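Local coordinates for protein esterase LipW (Mycobacterium marinum, PDB 3QH4) that probably hydrolyses carboxylic esters with strict substrate selectivity, as a member of the alpha/beta-hydrolase family, at residues A[71-76]-A[120-125]; A[138-143]-A[182-187]. All blocks are in the same frame, centred on the assembly; numbering follows the deposited sequence. Where two conformers were deposited one is given.

Interaction 1 (A[71-76]-A[120-125])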
ATOM      1  N   ARG A  71     -10.672  17.107 -14.100  1.00 24.70           N
ATOM      2  CA  ARG A  71     -11.062  15.791 -13.590  1.00 24.31           C
ATOM      3  C   ARG A  71     -10.500  15.506 -12.192  1.00 23.21           C
ATOM      4  O   ARG A  71      -9.287  15.655 -11.918  1.00 22.23           O
ATOM      5  CB  ARG A  71     -10.647  14.671 -14.544  1.00 25.18           C
ATOM      6  N   PRO A  72     -11.390  15.094 -11.285  1.00 22.66           N
ATOM      7  CA  PRO A  72     -10.961  14.855  -9.923  1.00 20.92           C
ATOM      8  C   PRO A  72     -10.213  13.531  -9.694  1.00 19.36           C
ATOM      9  O   PRO A  72     -10.246  12.615 -10.515  1.00 20.14           O
ATOM     10  CB  PRO A  72     -12.288  14.844  -9.144  1.00 21.93           C
ATOM     11  CG  PRO A  72     -13.294  14.326 -10.138  1.00 22.35           C
ATOM     12  CD  PRO A  72     -12.852  14.935 -11.452  1.00 23.19           C
ATOM     13  N   VAL A  73      -9.542  13.461  -8.554  1.00 16.58           N
ATOM     14  CA  VAL A  73      -9.029  12.212  -8.048  1.00 13.19           C
ATOM     15  C   VAL A  73     -10.087  11.771  -7.026  1.00 12.45           C
ATOM     16  O   VAL A  73     -10.304  12.485  -6.061  1.00 11.90           O
ATOM     17  CB  VAL A  73      -7.656  12.446  -7.358  1.00 12.81           C
ATOM     18  CG1 VAL A  73      -7.186  11.158  -6.656  1.00 11.29           C
ATOM     19  CG2 VAL A  73      -6.613  12.949  -8.399  1.00 11.37           C
ATOM     20  N   PRO A  74     -10.774  10.633  -7.261  1.00 11.88           N
ATOM     21  CA  PRO A  74     -11.739  10.145  -6.257  1.00 10.67           C
ATOM     22  C   PRO A  74     -11.016   9.676  -5.001  1.00  9.54           C
ATOM     23  O   PRO A  74      -9.861   9.240  -5.068  1.00  7.71           O
ATOM     24  CB  PRO A  74     -12.412   8.951  -6.927  1.00 11.28           C
ATOM     25  CG  PRO A  74     -12.144   9.147  -8.419  1.00 12.73           C
ATOM     26  CD  PRO A  74     -10.769   9.793  -8.466  1.00 11.79           C
ATOM     27  N   VAL A  75     -11.695   9.833  -3.877  1.00  8.04           N
ATOM     28  CA  VAL A  75     -11.183   9.386  -2.589  1.00  7.40           C
ATOM     29  C   VAL A  75     -12.294   8.686  -1.833  1.00  7.72           C
ATOM     30  O   VAL A  75     -13.490   8.911  -2.092  1.00  8.68           O
ATOM     31  CB  VAL A  75     -10.595  10.544  -1.730  1.00  6.85           C
ATOM     32  CG1 VAL A  75      -9.295  11.111  -2.366  1.00  6.89           C
ATOM     33  CG2 VAL A  75     -11.646  11.652  -1.484  1.00  6.30           C
ATOM     34  N   ARG A  76     -11.899   7.809  -0.918  1.00  7.39           N
ATOM     35  CA  ARG A  76     -12.844   7.251   0.049  1.00  7.31           C
ATOM     36  C   ARG A  76     -12.375   7.656   1.436  1.00  8.14           C
ATOM     37  O   ARG A  76     -11.222   7.440   1.802  1.00  7.22           O
ATOM     38  CB  ARG A  76     -12.945   5.729  -0.075  1.00  7.32           C
ATOM     39  CG  ARG A  76     -13.952   5.118   0.935  1.00  6.61           C
ATOM     40  CD  ARG A  76     -14.385   3.721   0.513  1.00  7.43           C
ATOM     41  NE  ARG A  76     -15.125   3.740  -0.755  1.00  8.59           N
ATOM     42  CZ  ARG A  76     -15.338   2.675  -1.520  1.00  9.78           C
ATOM     43  NH1 ARG A  76     -14.866   1.470  -1.178  1.00  8.94           N
ATOM     44  NH2 ARG A  76     -16.048   2.822  -2.650  1.00 13.86           N
ATOM     45  N   VAL A 120      -7.911   8.497   4.412  1.00  6.14           N
ATOM     46  CA  VAL A 120      -8.346   8.975   3.085  1.00  7.08           C
ATOM     47  C   VAL A 120      -7.618   8.108   2.068  1.00  6.39           C
ATOM     48  O   VAL A 120      -6.389   8.199   1.933  1.00  6.89           O
ATOM     49  CB  VAL A 120      -8.060  10.471   2.885  1.00  6.73           C
ATOM     50  CG1 VAL A 120      -8.485  10.976   1.500  1.00  7.24           C
ATOM     51  CG2 VAL A 120      -8.782  11.293   3.978  1.00  8.63           C
ATOM     52  N   SER A 121      -8.394   7.282   1.355  1.00  6.38           N
ATOM     53  CA  SER A 121      -7.833   6.334   0.393  1.00  6.54           C
ATOM     54  C   SER A 121      -7.887   6.958  -1.005  1.00  6.06           C
ATOM     55  O   SER A 121      -8.948   7.477  -1.420  1.00  7.00           O
ATOM     56  CB  SER A 121      -8.626   5.018   0.449  1.00  5.89           C
ATOM     57  OG  SER A 121      -8.167   4.118  -0.540  1.00  5.45           O
ATOM     58  N   VAL A 122      -6.759   6.875  -1.720  1.00  5.17           N
ATOM     59  CA  VAL A 122      -6.583   7.556  -3.019  1.00  5.49           C
ATOM     60  C   VAL A 122      -6.910   6.639  -4.201  1.00  6.16           C
ATOM     61  O   VAL A 122      -6.307   5.556  -4.329  1.00  5.19           O
ATOM     62  CB  VAL A 122      -5.119   8.063  -3.186  1.00  5.56           C
ATOM     63  CG1 VAL A 122      -4.946   8.827  -4.528  1.00  6.06           C
ATOM     64  CG2 VAL A 122      -4.688   8.933  -2.039  1.00  6.42           C
ATOM     65  N   ASP A 123      -7.850   7.052  -5.052  1.00  5.25           N
ATOM     66  CA  ASP A 123      -8.135   6.281  -6.271  1.00  5.98           C
ATOM     67  C   ASP A 123      -7.226   6.827  -7.363  1.00  6.41           C
ATOM     68  O   ASP A 123      -7.675   7.603  -8.234  1.00  6.48           O
ATOM     69  CB  ASP A 123      -9.610   6.445  -6.684  1.00  6.67           C
ATOM     70  CG  ASP A 123     -10.038   5.489  -7.771  1.00  9.80           C
ATOM     71  OD1 ASP A 123      -9.312   4.531  -8.083  1.00 11.63           O
ATOM     72  OD2 ASP A 123     -11.156   5.695  -8.317  1.00 12.38           O
ATOM     73  N   TYR A 124      -5.947   6.441  -7.296  1.00  5.54           N
ATOM     74  CA  TYR A 124      -4.953   6.953  -8.239  1.00  6.08           C
ATOM     75  C   TYR A 124      -5.036   6.328  -9.625  1.00  6.02           C
ATOM     76  O   TYR A 124      -5.506   5.187  -9.795  1.00  7.06           O
ATOM     77  CB  TYR A 124      -3.543   6.772  -7.661  1.00  5.98           C
ATOM     78  CG  TYR A 124      -3.170   5.349  -7.301  1.00  5.74           C
ATOM     79  CD1 TYR A 124      -3.272   4.884  -5.973  1.00  5.08           C
ATOM     80  CD2 TYR A 124      -2.703   4.471  -8.273  1.00  6.05           C
ATOM     81  CE1 TYR A 124      -2.876   3.562  -5.634  1.00  5.15           C
ATOM     82  CE2 TYR A 124      -2.301   3.161  -7.950  1.00  5.61           C
ATOM     83  CZ  TYR A 124      -2.393   2.723  -6.628  1.00  5.32           C
ATOM     84  OH  TYR A 124      -2.018   1.455  -6.325  1.00  7.92           O
ATOM     85  N   ARG A 125      -4.578   7.092 -10.617  1.00  5.34           N
ATOM     86  CA  ARG A 125      -4.565   6.628 -11.999  1.00  5.81           C
ATOM     87  C   ARG A 125      -3.562   5.485 -12.161  1.00  5.85           C
ATOM     88  O   ARG A 125      -2.540   5.425 -11.433  1.00  5.71           O
ATOM     89  CB  ARG A 125      -4.222   7.771 -12.959  1.00  5.96           C
ATOM     90  CG  ARG A 125      -5.415   8.764 -13.175  1.00  7.59           C
ATOM     91  CD  ARG A 125      -4.942  10.039 -13.892  1.00  7.33           C
ATOM     92  NE  ARG A 125      -3.961  10.745 -13.060  1.00  5.81           N
ATOM     93  CZ  ARG A 125      -3.027  11.567 -13.546  1.00  4.38           C
ATOM     94  NH1 ARG A 125      -2.964  11.821 -14.858  1.00  4.99           N
ATOM     95  NH2 ARG A 125      -2.154  12.140 -12.720  1.00  4.74           N
TER
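Val-75 and Arg-76 pair with Val-122 and Ser-121 in an antiparallel strand contact near one border of the central sheet, where strand 72-79 lies between 118-122 and the outermost strand 59-66. Arg-76 and Ser-121 form the hydrogen-bonded pair. Ser-121 N reaches Arg-76 O over 2.9 Å with a nearly straight N-H...O angle of 177°, and Arg-76 N returns a 3.0 Å bond to Ser-121 O in the carbonyl plane. Val-75 and Val-122 make the adjoining non-hydrogen-bonded pair, where Val-75 CA also approaches Ser-121 O at 3.2 Å in a CA-H...O contact. In the alpha/beta-hydrolase fold this is the junction between an antiparallel N-terminal portion of the sheet and its parallel core, which begins as 118-122 runs alongside 85-91. Beyond these pairs, Asp-123 N donates to Pro-74 O over 3.0 Å, the donor standing 26° out of the carbonyl plane, while Asp-123 centres an inverse gamma turn. With its CG anti to the backbone N (chi1 -169°), Asp-123 brings one carboxylate oxygen to the CB-CG side of the proline ring, OD2 lying 3.6 Å from Pro-74 CG. Val-73 CG1 meets Val-122 CG1 at 3.9 Å, and Val-75 CB meets Val-120 CG1 at the same separation; Val-142 of helix 134-148 packs over this valine face. On the other face, the guanidinium of Arg-76 leads away to salt bridges with Asp-62 and Asp-102.

Interaction 2 (A[138-143]-A[182-187])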
ATOM      1  N   ASP A 138      -1.296  12.084  -8.196  1.00  6.32           N
ATOM      2  CA  ASP A 138      -2.632  11.959  -7.602  1.00  6.77           C
ATOM      3  C   ASP A 138      -2.533  11.874  -6.087  1.00  6.29           C
ATOM      4  O   ASP A 138      -3.300  12.531  -5.371  1.00  6.78           O
ATOM      5  CB  ASP A 138      -3.354  10.710  -8.133  1.00  6.62           C
ATOM      6  CG  ASP A 138      -3.714  10.830  -9.622  1.00  5.94           C
ATOM      7  OD1 ASP A 138      -3.583  11.933 -10.189  1.00  6.32           O
ATOM      8  OD2 ASP A 138      -4.135   9.814 -10.198  1.00  7.92           O
ATOM      9  N   ALA A 139      -1.622  11.040  -5.588  1.00  6.06           N
ATOM     10  CA  ALA A 139      -1.445  10.949  -4.122  1.00  5.73           C
ATOM     11  C   ALA A 139      -1.088  12.304  -3.499  1.00  6.29           C
ATOM     12  O   ALA A 139      -1.574  12.660  -2.418  1.00  6.72           O
ATOM     13  CB  ALA A 139      -0.360   9.919  -3.780  1.00  6.83           C
ATOM     14  N   ILE A 140      -0.225  13.055  -4.177  1.00  6.39           N
ATOM     15  CA  ILE A 140       0.201  14.376  -3.683  1.00  7.18           C
ATOM     16  C   ILE A 140      -0.972  15.326  -3.653  1.00  7.77           C
ATOM     17  O   ILE A 140      -1.157  16.073  -2.687  1.00  8.36           O
ATOM     18  CB  ILE A 140       1.374  14.944  -4.542  1.00  6.70           C
ATOM     19  CG1 ILE A 140       2.654  14.147  -4.213  1.00  7.59           C
ATOM     20  CG2 ILE A 140       1.537  16.472  -4.307  1.00  7.67           C
ATOM     21  CD1 ILE A 140       3.853  14.354  -5.172  1.00  9.39           C
ATOM     22  N   GLU A 141      -1.781  15.266  -4.705  1.00  8.36           N
ATOM     23  CA  GLU A 141      -2.967  16.099  -4.808  1.00 10.37           C
ATOM     24  C   GLU A 141      -3.898  15.828  -3.626  1.00  9.95           C
ATOM     25  O   GLU A 141      -4.406  16.781  -2.996  1.00  8.96           O
ATOM     26  CB  GLU A 141      -3.673  15.812  -6.139  1.00 11.28           C
ATOM     27  CG  GLU A 141      -4.860  16.709  -6.432  1.00 18.93           C
ATOM     28  CD  GLU A 141      -4.493  18.025  -7.130  1.00 27.25           C
ATOM     29  OE1 GLU A 141      -3.297  18.414  -7.170  1.00 32.47           O
ATOM     30  OE2 GLU A 141      -5.430  18.676  -7.640  1.00 31.81           O
ATOM     31  N   VAL A 142      -4.090  14.541  -3.299  1.00  7.99           N
ATOM     32  CA  VAL A 142      -4.967  14.187  -2.189  1.00  7.55           C
ATOM     33  C   VAL A 142      -4.378  14.641  -0.868  1.00  7.74           C
ATOM     34  O   VAL A 142      -5.080  15.241  -0.058  1.00  9.29           O
ATOM     35  CB  VAL A 142      -5.334  12.682  -2.162  1.00  7.31           C
ATOM     36  CG1 VAL A 142      -6.143  12.326  -0.877  1.00  6.01           C
ATOM     37  CG2 VAL A 142      -6.147  12.354  -3.413  1.00  5.71           C
ATOM     38  N   LEU A 143      -3.094  14.388  -0.656  1.00  7.54           N
ATOM     39  CA  LEU A 143      -2.473  14.810   0.604  1.00  8.09           C
ATOM     40  C   LEU A 143      -2.583  16.340   0.812  1.00  9.13           C
ATOM     41  O   LEU A 143      -2.904  16.792   1.911  1.00  9.57           O
ATOM     42  CB  LEU A 143      -1.012  14.362   0.683  1.00  8.67           C
ATOM     43  CG  LEU A 143      -0.353  14.691   2.043  1.00  9.62           C
ATOM     44  CD1 LEU A 143       0.560  13.520   2.393  1.00 13.07           C
ATOM     45  CD2 LEU A 143       0.404  15.996   1.965  1.00 15.06           C
ATOM     46  N   GLY A 182      10.432  18.888   2.603  1.00 16.25           N
ATOM     47  CA  GLY A 182       9.707  20.147   2.800  1.00 16.99           C
ATOM     48  C   GLY A 182       8.827  20.585   1.635  1.00 16.75           C
ATOM     49  O   GLY A 182       8.243  21.677   1.679  1.00 16.84           O
ATOM     50  N   SER A 183       8.724  19.738   0.612  1.00 16.32           N
ATOM     51  CA  SER A 183       7.886  19.965  -0.578  0.70 16.85           C
ATOM     52  C   SER A 183       6.407  19.781  -0.264  1.00 16.27           C
ATOM     53  O   SER A 183       5.534  20.277  -1.001  1.00 16.09           O
ATOM     54  CB  SER A 183       8.245  18.952  -1.674  0.70 16.87           C
ATOM     55  OG  SER A 183       9.551  19.185  -2.190  0.70 21.56           O
ATOM     56  N   LEU A 184       6.145  19.007   0.789  1.00 14.50           N
ATOM     57  CA  LEU A 184       4.801  18.648   1.229  1.00 14.49           C
ATOM     58  C   LEU A 184       4.655  18.939   2.715  1.00 14.27           C
ATOM     59  O   LEU A 184       5.661  19.039   3.436  1.00 13.83           O
ATOM     60  CB  LEU A 184       4.556  17.142   0.997  1.00 14.24           C
ATOM     61  CG  LEU A 184       4.673  16.514  -0.381  1.00 15.73           C
ATOM     62  CD1 LEU A 184       4.275  15.038  -0.253  1.00 13.05           C
ATOM     63  CD2 LEU A 184       3.793  17.247  -1.415  1.00 17.20           C
ATOM     64  N   PRO A 185       3.405  19.056   3.207  1.00 14.79           N
ATOM     65  CA  PRO A 185       3.145  19.251   4.645  1.00 14.92           C
ATOM     66  C   PRO A 185       3.809  18.167   5.528  1.00 14.27           C
ATOM     67  O   PRO A 185       4.057  17.054   5.047  1.00 14.03           O
ATOM     68  CB  PRO A 185       1.630  19.108   4.739  1.00 14.92           C
ATOM     69  CG  PRO A 185       1.132  19.512   3.402  1.00 15.43           C
ATOM     70  CD  PRO A 185       2.156  19.070   2.420  1.00 15.40           C
ATOM     71  N   PRO A 186       4.084  18.475   6.808  1.00 14.32           N
ATOM     72  CA  PRO A 186       4.786  17.460   7.624  1.00 13.09           C
ATOM     73  C   PRO A 186       3.989  16.169   7.826  1.00 12.45           C
ATOM     74  O   PRO A 186       2.763  16.196   7.920  1.00 12.63           O
ATOM     75  CB  PRO A 186       5.022  18.146   8.968  1.00 13.86           C
ATOM     76  CG  PRO A 186       4.584  19.591   8.792  1.00 15.36           C
ATOM     77  CD  PRO A 186       3.927  19.779   7.489  1.00 14.31           C
ATOM     78  N   VAL A 187       4.711  15.055   7.903  1.00 11.17           N
ATOM     79  CA  VAL A 187       4.122  13.712   8.076  1.00 10.07           C
ATOM     80  C   VAL A 187       4.810  13.061   9.273  1.00  9.67           C
ATOM     81  O   VAL A 187       6.037  13.026   9.334  1.00  9.85           O
ATOM     82  CB  VAL A 187       4.359  12.852   6.786  1.00 10.08           C
ATOM     83  CG1 VAL A 187       4.120  11.355   7.040  1.00  9.24           C
ATOM     84  CG2 VAL A 187       3.435  13.351   5.629  1.00 10.23           C
TER
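Leu-143 and Ile-140, one turn apart on helix 134-148, press against Leu-184, Pro-185 and Val-187 of the loop that follows helix 167-181. No hydrogen bond crosses this contact, so apolar side chains alone join the two segments, and Leu-143 gives up more surface to it than any other residue. From CB its chain sets out towards the loop, CG standing anti to the backbone N (chi1 -176°), and this extended course carries the branch point clear of the helix. CB and CG themselves touch nothing in the loop and act as a spacer for the two methyls, which then part company. CD2 runs to the proline, where it lies 3.6 Å from Pro-185 CD and 3.9 Å from Pro-185 CG, the leucine branch and the ring lying alongside each other and pointing opposite ways. The same methyl has Leu-184 CB at 4.4 Å. CD1 turns instead towards Val-187, with 4.3 Å to its CG2, a looser contact. One turn earlier, Ile-140 uses its short branch: CG2, anti to the backbone N, meets Leu-184 CD2 at 3.7 Å, the two side chains being set roughly perpendicular. Leu-175 of helix 167-181 touches both helix residues, while Leu-160 and Val-162 of strand 160-165 lie beneath Leu-143 and Val-187. The loop itself starts at Gly-182, whose positive phi (86°) belongs to the Schellman motif that closes helix 167-181. Packing of this sort belongs to the layered alpha/beta-hydrolase fold: one helix covering the sheet rests against the loop that ends the helix of the neighbouring beta-alpha-beta crossover, just before its chain enters strand 189-193.

Read from the N terminus, the chain passes along strand 72-79, runs through strand 85-91 and helix 105-115, and returns in 118-122, where interaction 1 closes its loop. Interaction 2 opens only afterwards, in helix 134-148, and closes beyond strand 160-165 and helix 167-181. The two are therefore in series, neither nested nor crossed. They nevertheless meet in space: helix 134-148 covers the strand pair of interaction 1, while Arg-125 NH2 forms a 2.9 Å salt bridge with Asp-138 OD1. One helix thus links the antiparallel border of the sheet to the loop leading into parallel strand 189-193.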